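Local atomic coordinates of acyl-coenzyme A oxidase acox-1.1 (PDB entry 5K3H), a protein that catalyses the FAD-dependent desaturation of acyl-CoA substrates by molecular oxygen, the first step of peroxisomal beta-oxidation. Residues Pro122-Gln127 with Thr217-Leu222; Asn159-Glu164 with Phe213-Phe218; Ala204-Lys209 with Thr270-Asp275. One frame throughout, in Å; residues are numbered along the deposited sequence.

Interaction 1. Residues Pro122-Gln127 with Thr217-Leu222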
ATOM      1  N   PRO B 122      16.073 -25.410   8.436  1.00 29.93           N
ATOM      2  CA  PRO B 122      17.381 -24.742   8.260  1.00 30.47           C
ATOM      3  C   PRO B 122      18.126 -24.505   9.565  1.00 32.58           C
ATOM      4  O   PRO B 122      19.354 -24.662   9.608  1.00 34.31           O
ATOM      5  CB  PRO B 122      17.009 -23.435   7.546  1.00 29.73           C
ATOM      6  CG  PRO B 122      15.825 -23.824   6.719  1.00 29.99           C
ATOM      7  CD  PRO B 122      15.032 -24.775   7.610  1.00 29.68           C
ATOM      8  N   ALA B 123      17.425 -24.149  10.642  1.00 32.52           N
ATOM      9  CA  ALA B 123      18.107 -23.963  11.919  1.00 32.97           C
ATOM     10  C   ALA B 123      18.699 -25.283  12.428  1.00 34.67           C
ATOM     11  O   ALA B 123      19.813 -25.310  12.963  1.00 35.05           O
ATOM     12  CB  ALA B 123      17.146 -23.338  12.928  1.00 33.08           C
ATOM     13  N   LEU B 124      17.972 -26.395  12.263  1.00 32.57           N
ATOM     14  CA  LEU B 124      18.505 -27.696  12.664  1.00 34.36           C
ATOM     15  C   LEU B 124      19.747 -28.079  11.869  1.00 35.37           C
ATOM     16  O   LEU B 124      20.707 -28.611  12.436  1.00 33.70           O
ATOM     17  CB  LEU B 124      17.441 -28.782  12.520  1.00 36.16           C
ATOM     18  CG  LEU B 124      16.326 -28.727  13.548  1.00 37.84           C
ATOM     19  CD1 LEU B 124      15.239 -29.718  13.212  1.00 38.52           C
ATOM     20  CD2 LEU B 124      16.955 -29.045  14.899  1.00 37.33           C
ATOM     21  N   ASN B 125      19.734 -27.857  10.551  1.00 37.21           N
ATOM     22  CA  ASN B 125      20.934 -28.094   9.753  1.00 37.62           C
ATOM     23  C   ASN B 125      22.112 -27.280  10.267  1.00 35.59           C
ATOM     24  O   ASN B 125      23.221 -27.800  10.419  1.00 35.32           O
ATOM     25  CB  ASN B 125      20.672 -27.738   8.288  1.00 38.67           C
ATOM     26  CG  ASN B 125      19.835 -28.772   7.577  1.00 41.00           C
ATOM     27  OD1 ASN B 125      19.971 -29.975   7.827  1.00 42.63           O
ATOM     28  ND2 ASN B 125      18.945 -28.313   6.690  1.00 43.07           N
ATOM     29  N   ALA B 126      21.877 -25.995  10.553  1.00 39.12           N
ATOM     30  CA  ALA B 126      22.955 -25.040  10.811  1.00 39.01           C
ATOM     31  C   ALA B 126      23.531 -25.137  12.216  1.00 38.67           C
ATOM     32  O   ALA B 126      24.723 -24.862  12.403  1.00 38.73           O
ATOM     33  CB  ALA B 126      22.453 -23.616  10.567  1.00 38.32           C
ATOM     34  N   GLN B 127      22.716 -25.504  13.211  1.00 38.07           N
ATOM     35  CA  GLN B 127      23.088 -25.346  14.612  1.00 37.90           C
ATOM     36  C   GLN B 127      23.046 -26.633  15.425  1.00 35.21           C
ATOM     37  O   GLN B 127      23.740 -26.720  16.446  1.00 34.06           O
ATOM     38  CB  GLN B 127      22.170 -24.313  15.293  1.00 40.69           C
ATOM     39  CG  GLN B 127      22.011 -22.974  14.548  1.00 43.70           C
ATOM     40  CD  GLN B 127      20.741 -22.215  14.964  1.00 47.74           C
ATOM     41  OE1 GLN B 127      19.952 -22.706  15.780  1.00 49.78           O
ATOM     42  NE2 GLN B 127      20.541 -21.023  14.404  1.00 46.40           N
ATOM     43  N   THR B 217      20.632 -21.005  20.786  1.00 28.84           N
ATOM     44  CA  THR B 217      19.384 -21.619  20.346  1.00 29.75           C
ATOM     45  C   THR B 217      19.175 -23.002  20.966  1.00 29.99           C
ATOM     46  O   THR B 217      20.124 -23.785  21.148  1.00 29.04           O
ATOM     47  CB  THR B 217      19.307 -21.679  18.796  1.00 29.95           C
ATOM     48  OG1 THR B 217      20.379 -22.466  18.272  1.00 29.91           O
ATOM     49  CG2 THR B 217      19.375 -20.281  18.202  1.00 30.30           C
ATOM     50  N   PHE B 218      17.910 -23.295  21.264  1.00 29.13           N
ATOM     51  CA  PHE B 218      17.540 -24.477  22.027  1.00 29.18           C
ATOM     52  C   PHE B 218      16.357 -25.153  21.356  1.00 29.64           C
ATOM     53  O   PHE B 218      15.407 -24.489  20.922  1.00 29.78           O
ATOM     54  CB  PHE B 218      17.161 -24.147  23.489  1.00 28.12           C
ATOM     55  CG  PHE B 218      18.232 -23.398  24.249  1.00 27.24           C
ATOM     56  CD1 PHE B 218      19.143 -24.081  25.042  1.00 26.99           C
ATOM     57  CD2 PHE B 218      18.381 -22.029  24.102  1.00 26.95           C
ATOM     58  CE1 PHE B 218      20.139 -23.414  25.715  1.00 26.11           C
ATOM     59  CE2 PHE B 218      19.375 -21.351  24.793  1.00 26.02           C
ATOM     60  CZ  PHE B 218      20.251 -22.046  25.588  1.00 25.78           C
ATOM     61  N   MET B 219      16.399 -26.481  21.306  1.00 29.35           N
ATOM     62  CA  MET B 219      15.223 -27.233  20.901  1.00 30.00           C
ATOM     63  C   MET B 219      14.267 -27.259  22.082  1.00 29.23           C
ATOM     64  O   MET B 219      14.672 -27.590  23.196  1.00 28.83           O
ATOM     65  CB  MET B 219      15.608 -28.649  20.462  1.00 31.84           C
ATOM     66  CG  MET B 219      14.423 -29.513  20.063  1.00 32.94           C
ATOM     67  SD  MET B 219      13.479 -28.820  18.673  1.00 33.77           S
ATOM     68  CE  MET B 219      14.594 -29.220  17.348  1.00 33.33           C
ATOM     69  N   VAL B 220      13.015 -26.848  21.858  1.00 29.26           N
ATOM     70  CA  VAL B 220      12.042 -26.687  22.929  1.00 28.79           C
ATOM     71  C   VAL B 220      10.732 -27.377  22.566  1.00 28.91           C
ATOM     72  O   VAL B 220      10.100 -27.014  21.570  1.00 28.39           O
ATOM     73  CB  VAL B 220      11.778 -25.207  23.263  1.00 28.21           C
ATOM     74  CG1 VAL B 220      10.815 -25.093  24.441  1.00 28.18           C
ATOM     75  CG2 VAL B 220      13.070 -24.489  23.570  1.00 28.30           C
ATOM     76  N   PRO B 221      10.303 -28.405  23.309  1.00 30.59           N
ATOM     77  CA  PRO B 221       8.937 -28.916  23.135  1.00 30.77           C
ATOM     78  C   PRO B 221       7.931 -27.948  23.712  1.00 30.59           C
ATOM     79  O   PRO B 221       8.107 -27.430  24.821  1.00 30.88           O
ATOM     80  CB  PRO B 221       8.933 -30.241  23.902  1.00 30.43           C
ATOM     81  CG  PRO B 221      10.067 -30.166  24.831  1.00 30.62           C
ATOM     82  CD  PRO B 221      11.083 -29.203  24.274  1.00 30.57           C
ATOM     83  N   LEU B 222       6.860 -27.727  22.957  1.00 27.51           N
ATOM     84  CA  LEU B 222       5.834 -26.753  23.302  1.00 29.12           C
ATOM     85  C   LEU B 222       4.514 -27.380  23.702  1.00 29.82           C
ATOM     86  O   LEU B 222       3.853 -26.874  24.605  1.00 31.54           O
ATOM     87  CB  LEU B 222       5.572 -25.817  22.114  1.00 28.92           C
ATOM     88  CG  LEU B 222       6.787 -25.168  21.478  1.00 29.51           C
ATOM     89  CD1 LEU B 222       6.350 -24.430  20.209  1.00 30.54           C
ATOM     90  CD2 LEU B 222       7.455 -24.263  22.497  1.00 29.62           C
TER
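Q127 and T217 meet where the last turn of an N-terminal-domain helix, 114-127, lies against strand 211-221 of the middle beta domain, in the acyl-CoA dehydrogenase and oxidase architecture, where a beta domain sits between helical domains. The pair illustrates how a helix end can be pinned to a strand by one polar and one apolar touch, both made by side chains that cross at about a right angle. In the polar touch, the T217 hydroxyl OG1 donates to the Q127 amide oxygen OE1 at 2.5 Å, a length to be read with caution at this resolution. The donor stands above the amide plane, 59° out of it, so the bond comes down on the face of the carbonyl and not along a lone pair. Q127 reaches the strand with its chain extended beyond CG. T217 OG1 sits between the threonine's own N and carbonyl carbon (chi1 61°), which turns the hydroxyl to the amide, while the methyl CG2 of T217 rests 4.0 Å from Q127 CD.

The side chain of T217 also touches Y149, an FAD-binding residue, and Q127 touches the same tyrosine, which places this end of the contact beside the cofactor site. The apolar touch, one helical turn back, is more enclosed: L124 also packs on L137 and A140 of helix 130-141, and M219 on W136 of that helix. M219 sets out with CG anti to its backbone nitrogen (chi1 178°), then bends at chi2 and chi3, which brings its CE to 3.4 Å from L124 CD2, methyl against methyl.

Interaction 2. Residues Asn159-Glu164 with Phe213-Phe218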
ATOM      1  N   ASN B 159      17.498  -6.365  17.616  1.00 47.99           N
ATOM      2  CA  ASN B 159      18.816  -6.692  18.160  1.00 46.54           C
ATOM      3  C   ASN B 159      18.727  -7.933  19.049  1.00 38.91           C
ATOM      4  O   ASN B 159      18.126  -7.892  20.129  1.00 38.40           O
ATOM      5  CB  ASN B 159      19.379  -5.504  18.943  1.00 50.67           C
ATOM      6  CG  ASN B 159      20.898  -5.563  19.106  1.00 50.03           C
ATOM      7  OD1 ASN B 159      21.524  -6.598  18.872  1.00 45.01           O
ATOM      8  ND2 ASN B 159      21.493  -4.444  19.533  1.00 55.70           N
ATOM      9  N   LEU B 160      19.346  -9.035  18.603  1.00 41.14           N
ATOM     10  CA  LEU B 160      19.513 -10.200  19.465  1.00 38.06           C
ATOM     11  C   LEU B 160      20.073  -9.837  20.833  1.00 36.54           C
ATOM     12  O   LEU B 160      19.771 -10.515  21.824  1.00 30.90           O
ATOM     13  CB  LEU B 160      20.440 -11.216  18.792  1.00 39.29           C
ATOM     14  CG  LEU B 160      19.814 -12.224  17.830  1.00 41.56           C
ATOM     15  CD1 LEU B 160      19.223 -11.538  16.614  1.00 42.19           C
ATOM     16  CD2 LEU B 160      20.881 -13.225  17.406  1.00 42.90           C
ATOM     17  N   GLN B 161      20.851  -8.756  20.923  1.00 40.96           N
ATOM     18  CA  GLN B 161      21.533  -8.451  22.177  1.00 41.57           C
ATOM     19  C   GLN B 161      20.605  -7.872  23.242  1.00 36.49           C
ATOM     20  O   GLN B 161      20.978  -7.843  24.421  1.00 32.23           O
ATOM     21  CB  GLN B 161      22.706  -7.487  21.934  1.00 45.41           C
ATOM     22  CG  GLN B 161      23.773  -7.984  20.940  1.00 47.87           C
ATOM     23  CD  GLN B 161      24.390  -9.347  21.291  1.00 47.73           C
ATOM     24  OE1 GLN B 161      24.771  -9.617  22.432  1.00 50.48           O
ATOM     25  NE2 GLN B 161      24.508 -10.201  20.288  1.00 48.36           N
ATOM     26  N   ASN B 162      19.416  -7.410  22.871  1.00 36.57           N
ATOM     27  CA  ASN B 162      18.491  -6.851  23.846  1.00 34.56           C
ATOM     28  C   ASN B 162      17.284  -7.750  24.103  1.00 31.35           C
ATOM     29  O   ASN B 162      16.308  -7.296  24.714  1.00 31.22           O
ATOM     30  CB  ASN B 162      18.036  -5.458  23.397  1.00 38.92           C
ATOM     31  CG  ASN B 162      19.186  -4.437  23.379  1.00 39.29           C
ATOM     32  OD1 ASN B 162      19.507  -3.835  22.334  1.00 37.77           O
ATOM     33  ND2 ASN B 162      19.821  -4.254  24.540  1.00 36.50           N
ATOM     34  N   LEU B 163      17.327  -9.008  23.659  1.00 29.45           N
ATOM     35  CA  LEU B 163      16.291  -9.972  24.017  1.00 28.85           C
ATOM     36  C   LEU B 163      16.223 -10.182  25.532  1.00 28.46           C
ATOM     37  O   LEU B 163      17.206 -10.028  26.260  1.00 30.00           O
ATOM     38  CB  LEU B 163      16.556 -11.300  23.310  1.00 29.61           C
ATOM     39  CG  LEU B 163      16.489 -11.251  21.786  1.00 28.35           C
ATOM     40  CD1 LEU B 163      16.958 -12.570  21.187  1.00 30.38           C
ATOM     41  CD2 LEU B 163      15.073 -10.952  21.330  1.00 27.98           C
ATOM     42  N   GLU B 164      15.032 -10.535  26.006  1.00 26.50           N
ATOM     43  CA  GLU B 164      14.813 -10.741  27.433  1.00 26.43           C
ATOM     44  C   GLU B 164      14.633 -12.196  27.867  1.00 24.59           C
ATOM     45  O   GLU B 164      14.807 -12.508  29.044  1.00 24.99           O
ATOM     46  CB  GLU B 164      13.618  -9.910  27.909  1.00 27.88           C
ATOM     47  CG  GLU B 164      13.886  -8.416  27.973  1.00 30.10           C
ATOM     48  CD  GLU B 164      12.613  -7.595  27.933  1.00 31.94           C
ATOM     49  OE1 GLU B 164      11.677  -7.907  28.697  1.00 36.55           O
ATOM     50  OE2 GLU B 164      12.547  -6.636  27.136  1.00 31.30           O
ATOM     51  N   PHE B 213      26.172 -15.341  28.467  1.00 27.50           N
ATOM     52  CA  PHE B 213      26.932 -15.767  27.300  1.00 27.48           C
ATOM     53  C   PHE B 213      26.287 -15.354  25.978  1.00 27.61           C
ATOM     54  O   PHE B 213      26.765 -15.761  24.912  1.00 27.24           O
ATOM     55  CB  PHE B 213      27.140 -17.284  27.349  1.00 27.54           C
ATOM     56  CG  PHE B 213      28.136 -17.716  28.400  1.00 27.52           C
ATOM     57  CD1 PHE B 213      27.739 -17.902  29.722  1.00 27.45           C
ATOM     58  CD2 PHE B 213      29.464 -17.921  28.070  1.00 27.20           C
ATOM     59  CE1 PHE B 213      28.645 -18.275  30.680  1.00 27.69           C
ATOM     60  CE2 PHE B 213      30.383 -18.296  29.031  1.00 28.16           C
ATOM     61  CZ  PHE B 213      29.974 -18.477  30.340  1.00 28.07           C
ATOM     62  N   GLY B 214      25.204 -14.583  26.013  1.00 26.90           N
ATOM     63  CA  GLY B 214      24.605 -14.095  24.795  1.00 26.90           C
ATOM     64  C   GLY B 214      23.593 -15.058  24.209  1.00 27.62           C
ATOM     65  O   GLY B 214      23.324 -16.130  24.769  1.00 28.35           O
ATOM     66  N   PRO B 215      23.025 -14.695  23.055  1.00 27.99           N
ATOM     67  CA  PRO B 215      21.942 -15.503  22.474  1.00 28.43           C
ATOM     68  C   PRO B 215      22.460 -16.826  21.930  1.00 28.04           C
ATOM     69  O   PRO B 215      23.473 -16.873  21.223  1.00 26.81           O
ATOM     70  CB  PRO B 215      21.381 -14.609  21.360  1.00 28.43           C
ATOM     71  CG  PRO B 215      22.454 -13.675  21.042  1.00 28.42           C
ATOM     72  CD  PRO B 215      23.238 -13.447  22.307  1.00 28.53           C
ATOM     73  N   HIS B 216      21.765 -17.903  22.303  1.00 27.92           N
ATOM     74  CA  HIS B 216      21.976 -19.264  21.833  1.00 27.04           C
ATOM     75  C   HIS B 216      20.622 -19.883  21.501  1.00 27.39           C
ATOM     76  O   HIS B 216      19.570 -19.362  21.886  1.00 26.91           O
ATOM     77  CB  HIS B 216      22.701 -20.101  22.887  1.00 27.54           C
ATOM     78  CG  HIS B 216      24.133 -19.724  23.078  1.00 28.06           C
ATOM     79  ND1 HIS B 216      24.519 -18.547  23.680  1.00 28.92           N
ATOM     80  CD2 HIS B 216      25.276 -20.373  22.751  1.00 27.58           C
ATOM     81  CE1 HIS B 216      25.842 -18.491  23.726  1.00 28.97           C
ATOM     82  NE2 HIS B 216      26.326 -19.584  23.165  1.00 28.07           N
ATOM     83  N   THR B 217      20.632 -21.005  20.786  1.00 28.84           N
ATOM     84  CA  THR B 217      19.384 -21.619  20.346  1.00 29.75           C
ATOM     85  C   THR B 217      19.175 -23.002  20.966  1.00 29.99           C
ATOM     86  O   THR B 217      20.124 -23.785  21.148  1.00 29.04           O
ATOM     87  CB  THR B 217      19.307 -21.679  18.796  1.00 29.95           C
ATOM     88  OG1 THR B 217      20.379 -22.466  18.272  1.00 29.91           O
ATOM     89  CG2 THR B 217      19.375 -20.281  18.202  1.00 30.30           C
ATOM     90  N   PHE B 218      17.910 -23.295  21.264  1.00 29.13           N
ATOM     91  CA  PHE B 218      17.540 -24.477  22.027  1.00 29.18           C
ATOM     92  C   PHE B 218      16.357 -25.153  21.356  1.00 29.64           C
ATOM     93  O   PHE B 218      15.407 -24.489  20.922  1.00 29.78           O
ATOM     94  CB  PHE B 218      17.161 -24.147  23.489  1.00 28.12           C
ATOM     95  CG  PHE B 218      18.232 -23.398  24.249  1.00 27.24           C
ATOM     96  CD1 PHE B 218      19.143 -24.081  25.042  1.00 26.99           C
ATOM     97  CD2 PHE B 218      18.381 -22.029  24.102  1.00 26.95           C
ATOM     98  CE1 PHE B 218      20.139 -23.414  25.715  1.00 26.11           C
ATOM     99  CE2 PHE B 218      19.375 -21.351  24.793  1.00 26.02           C
ATOM    100  CZ  PHE B 218      20.251 -22.046  25.588  1.00 25.78           C
TER
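A short 3-10 turn, carrying L160 and Q161 and opened by an Asx turn at N159, packs on the ring of P215 in strand 211-221. It exemplifies a loop and a strand that meet by van der Waals packing, with no hydrogen bond between the two segments. L160 comes across the ring at about a right angle and meets P215 CG with its CB at 3.9 Å, and with its methyl CD2 close behind. Q161 takes the neighbouring ring carbon. Its chain bends at chi2 (-56°), folding the amide back until NE2 lies 4.0 Å from P215 CD, with OE1 nearly as close. With an alanine in place of P215, CG and CD are gone, which would probably open a gap beside L160 and leave the Q161 amide free to turn.

Each side has its own internal brace. The Q161 backbone N donates to N159 OD1 at 3.1 Å, closing the Asx turn, while H216 ND1 donates in its ring plane to G214 O at 2.9 Å. G214 itself has backbone angles that call for glycine.

In chain order the loop follows strand 147-150 and precedes strand 166-170, and L160 also touches the FAD-binding Q151. From the turn, L160 O accepts a hydrogen bond from H205 NE2 of strand 199-208, the antiparallel sheet partner of strand 211-221, and N162 packs on E331 of the second subunit.

Interaction 3. Residues Ala204-Lys209 with Thr270-Asp275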
ATOM      1  N   ALA B 204      17.411 -17.429  23.104  1.00 25.87           N
ATOM      2  CA  ALA B 204      17.382 -16.947  24.476  1.00 25.35           C
ATOM      3  C   ALA B 204      18.808 -16.652  24.920  1.00 25.56           C
ATOM      4  O   ALA B 204      19.760 -17.274  24.443  1.00 24.47           O
ATOM      5  CB  ALA B 204      16.728 -17.972  25.414  1.00 24.77           C
ATOM      6  N   HIS B 205      18.940 -15.720  25.859  1.00 23.87           N
ATOM      7  CA  HIS B 205      20.235 -15.406  26.441  1.00 25.40           C
ATOM      8  C   HIS B 205      20.664 -16.474  27.437  1.00 25.63           C
ATOM      9  O   HIS B 205      19.932 -16.765  28.391  1.00 26.00           O
ATOM     10  CB  HIS B 205      20.177 -14.048  27.131  1.00 26.47           C
ATOM     11  CG  HIS B 205      20.279 -12.891  26.190  1.00 27.58           C
ATOM     12  ND1 HIS B 205      20.542 -11.607  26.618  1.00 27.97           N
ATOM     13  CD2 HIS B 205      20.189 -12.831  24.842  1.00 27.90           C
ATOM     14  CE1 HIS B 205      20.593 -10.804  25.571  1.00 27.55           C
ATOM     15  NE2 HIS B 205      20.388 -11.524  24.484  1.00 27.37           N
ATOM     16  N   MET B 206      21.869 -17.023  27.249  1.00 27.89           N
ATOM     17  CA  MET B 206      22.325 -18.153  28.054  1.00 27.47           C
ATOM     18  C   MET B 206      23.169 -17.692  29.245  1.00 27.23           C
ATOM     19  O   MET B 206      24.239 -17.100  29.078  1.00 27.07           O
ATOM     20  CB  MET B 206      23.112 -19.159  27.211  1.00 27.06           C
ATOM     21  CG  MET B 206      23.403 -20.446  27.983  1.00 26.69           C
ATOM     22  SD  MET B 206      24.005 -21.798  26.956  1.00 26.35           S
ATOM     23  CE  MET B 206      25.605 -21.146  26.430  1.00 26.95           C
ATOM     24  N   TYR B 207      22.723 -18.049  30.442  1.00 26.71           N
ATOM     25  CA  TYR B 207      23.401 -17.699  31.678  1.00 25.89           C
ATOM     26  C   TYR B 207      23.964 -18.960  32.330  1.00 26.13           C
ATOM     27  O   TYR B 207      23.276 -19.986  32.415  1.00 25.62           O
ATOM     28  CB  TYR B 207      22.435 -16.993  32.630  1.00 25.93           C
ATOM     29  CG  TYR B 207      22.153 -15.544  32.281  1.00 25.53           C
ATOM     30  CD1 TYR B 207      21.253 -15.215  31.267  1.00 25.81           C
ATOM     31  CD2 TYR B 207      22.754 -14.502  32.986  1.00 26.45           C
ATOM     32  CE1 TYR B 207      20.971 -13.890  30.960  1.00 25.70           C
ATOM     33  CE2 TYR B 207      22.478 -13.162  32.681  1.00 25.63           C
ATOM     34  CZ  TYR B 207      21.585 -12.878  31.682  1.00 25.83           C
ATOM     35  OH  TYR B 207      21.314 -11.578  31.382  1.00 25.29           O
ATOM     36  N   ILE B 208      25.231 -18.900  32.736  1.00 26.30           N
ATOM     37  CA  ILE B 208      25.865 -19.964  33.506  1.00 25.67           C
ATOM     38  C   ILE B 208      26.598 -19.338  34.676  1.00 26.04           C
ATOM     39  O   ILE B 208      27.476 -18.493  34.480  1.00 26.21           O
ATOM     40  CB  ILE B 208      26.829 -20.812  32.666  1.00 25.55           C
ATOM     41  CG1 ILE B 208      26.166 -21.261  31.360  1.00 25.26           C
ATOM     42  CG2 ILE B 208      27.332 -22.017  33.479  1.00 25.47           C
ATOM     43  CD1 ILE B 208      27.146 -21.939  30.436  1.00 24.69           C
ATOM     44  N   LYS B 209      26.267 -19.773  35.886  1.00 23.84           N
ATOM     45  CA  LYS B 209      26.877 -19.216  37.090  1.00 24.96           C
ATOM     46  C   LYS B 209      26.700 -17.703  37.122  1.00 23.75           C
ATOM     47  O   LYS B 209      27.547 -16.978  37.635  1.00 23.79           O
ATOM     48  CB  LYS B 209      28.369 -19.568  37.174  1.00 27.16           C
ATOM     49  CG  LYS B 209      28.761 -21.050  37.310  1.00 29.81           C
ATOM     50  CD  LYS B 209      30.298 -21.135  37.453  1.00 32.48           C
ATOM     51  CE  LYS B 209      30.849 -22.519  37.695  1.00 35.15           C
ATOM     52  NZ  LYS B 209      31.140 -23.239  36.412  1.00 37.37           N
ATOM     53  N   THR B 270      28.906 -24.653  19.488  1.00 41.59           N
ATOM     54  CA  THR B 270      29.084 -24.275  20.879  1.00 40.14           C
ATOM     55  C   THR B 270      28.826 -25.481  21.767  1.00 38.55           C
ATOM     56  O   THR B 270      27.901 -26.250  21.512  1.00 38.53           O
ATOM     57  CB  THR B 270      28.113 -23.129  21.243  1.00 41.08           C
ATOM     58  OG1 THR B 270      28.399 -21.957  20.464  1.00 41.42           O
ATOM     59  CG2 THR B 270      28.120 -22.834  22.712  1.00 42.49           C
ATOM     60  N   LYS B 271      29.648 -25.665  22.795  1.00 38.37           N
ATOM     61  CA  LYS B 271      29.426 -26.735  23.759  1.00 40.12           C
ATOM     62  C   LYS B 271      29.275 -26.159  25.157  1.00 37.26           C
ATOM     63  O   LYS B 271      29.939 -25.176  25.510  1.00 35.03           O
ATOM     64  CB  LYS B 271      30.554 -27.801  23.749  1.00 42.68           C
ATOM     65  CG  LYS B 271      30.503 -28.781  22.569  1.00 47.06           C
ATOM     66  CD  LYS B 271      30.917 -28.144  21.236  1.00 50.65           C
ATOM     67  CE  LYS B 271      30.816 -29.149  20.089  1.00 51.86           C
ATOM     68  NZ  LYS B 271      31.313 -28.572  18.806  1.00 53.19           N
ATOM     69  N   VAL B 272      28.375 -26.770  25.927  1.00 32.97           N
ATOM     70  CA  VAL B 272      28.295 -26.583  27.371  1.00 32.73           C
ATOM     71  C   VAL B 272      28.307 -27.975  27.986  1.00 33.06           C
ATOM     72  O   VAL B 272      27.384 -28.769  27.751  1.00 32.22           O
ATOM     73  CB  VAL B 272      27.040 -25.794  27.803  1.00 32.65           C
ATOM     74  CG1 VAL B 272      26.821 -25.881  29.306  1.00 31.06           C
ATOM     75  CG2 VAL B 272      27.158 -24.333  27.378  1.00 32.41           C
ATOM     76  N   GLU B 273      29.347 -28.268  28.771  1.00 31.27           N
ATOM     77  CA  GLU B 273      29.509 -29.579  29.383  1.00 33.02           C
ATOM     78  C   GLU B 273      28.638 -29.664  30.623  1.00 32.33           C
ATOM     79  O   GLU B 273      28.076 -28.665  31.080  1.00 32.75           O
ATOM     80  CB  GLU B 273      30.985 -29.855  29.675  1.00 35.82           C
ATOM     81  CG  GLU B 273      31.830 -29.549  28.440  1.00 40.02           C
ATOM     82  CD  GLU B 273      33.275 -29.995  28.544  1.00 44.56           C
ATOM     83  OE1 GLU B 273      33.926 -29.669  29.562  1.00 46.72           O
ATOM     84  OE2 GLU B 273      33.773 -30.650  27.600  1.00 46.59           O
ATOM     85  N   ALA B 274      28.475 -30.895  31.131  1.00 35.29           N
ATOM     86  CA  ALA B 274      27.624 -31.122  32.300  1.00 34.62           C
ATOM     87  C   ALA B 274      28.011 -30.251  33.486  1.00 32.12           C
ATOM     88  O   ALA B 274      27.145 -29.805  34.242  1.00 32.65           O
ATOM     89  CB  ALA B 274      27.684 -32.593  32.706  1.00 34.82           C
ATOM     90  N   ASP B 275      29.306 -30.006  33.676  1.00 32.94           N
ATOM     91  CA  ASP B 275      29.745 -29.115  34.745  1.00 33.31           C
ATOM     92  C   ASP B 275      29.461 -27.635  34.451  1.00 32.66           C
ATOM     93  O   ASP B 275      29.825 -26.784  35.271  1.00 31.31           O
ATOM     94  CB  ASP B 275      31.208 -29.395  35.111  1.00 34.16           C
ATOM     95  CG  ASP B 275      32.182 -29.066  34.013  1.00 35.53           C
ATOM     96  OD1 ASP B 275      31.798 -28.556  32.935  1.00 36.65           O
ATOM     97  OD2 ASP B 275      33.374 -29.334  34.247  1.00 35.79           O
TER
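V272 offers its branched end to M206 and I208, two residues on the same face of strand 199-208, and this apolar cluster is an example of packing between a sheet and a small separate hairpin. V272 CG2 lies 3.7 Å from M206 CE and 3.9 Å from I208 CD1. The two approaches differ: M206 lies alongside V272, the two side chains pointing opposite ways, whereas I208 and V272 meet tip to tip. The methionine chain is extended through chi1 and chi2 and turns only at chi3 (66°), which swings its terminal methyl onto the valine.

The polar part is looser and lies at the exposed end. K209 bends at chi4 and brings NZ to 3.9 Å from the backbone O of D275, too far for a hydrogen bond. K209 NZ is 6.4 Å from D275 OD1, so the opposite charges attract at most weakly, and OD1 is instead hydrogen-bonded to T277.

Strand 271-272 pairs antiparallel with strand 278-279, whose Y278 touches both M206 and V272. Within the main sheet, strand 199-208 runs beside strands 211-221 and 166-170, with I208 packing on F213 of the one and Y169 of the other.

In the fold
All three contacts gather round the adjacent antiparallel strands 199-208 and 211-221, and together they show how one sheet can receive a helix, a loop and a hairpin. Interactions 1 and 2 use the same strand, 211-221, sharing T217 and F218. Interaction 3 takes its neighbour, and F218 CZ packs on M206 SD between interactions 1 and 3. Burial differs: interaction 3 has a buried apolar centre with a charged, exposed fringe, interaction 1 is half buried and mixed, and interaction 2 is a surface contact. A side-chain hydrogen bond joins the segments only in interaction 1. Interactions 1 and 2 border FAD-binding residues, while interaction 3 is set apart from them.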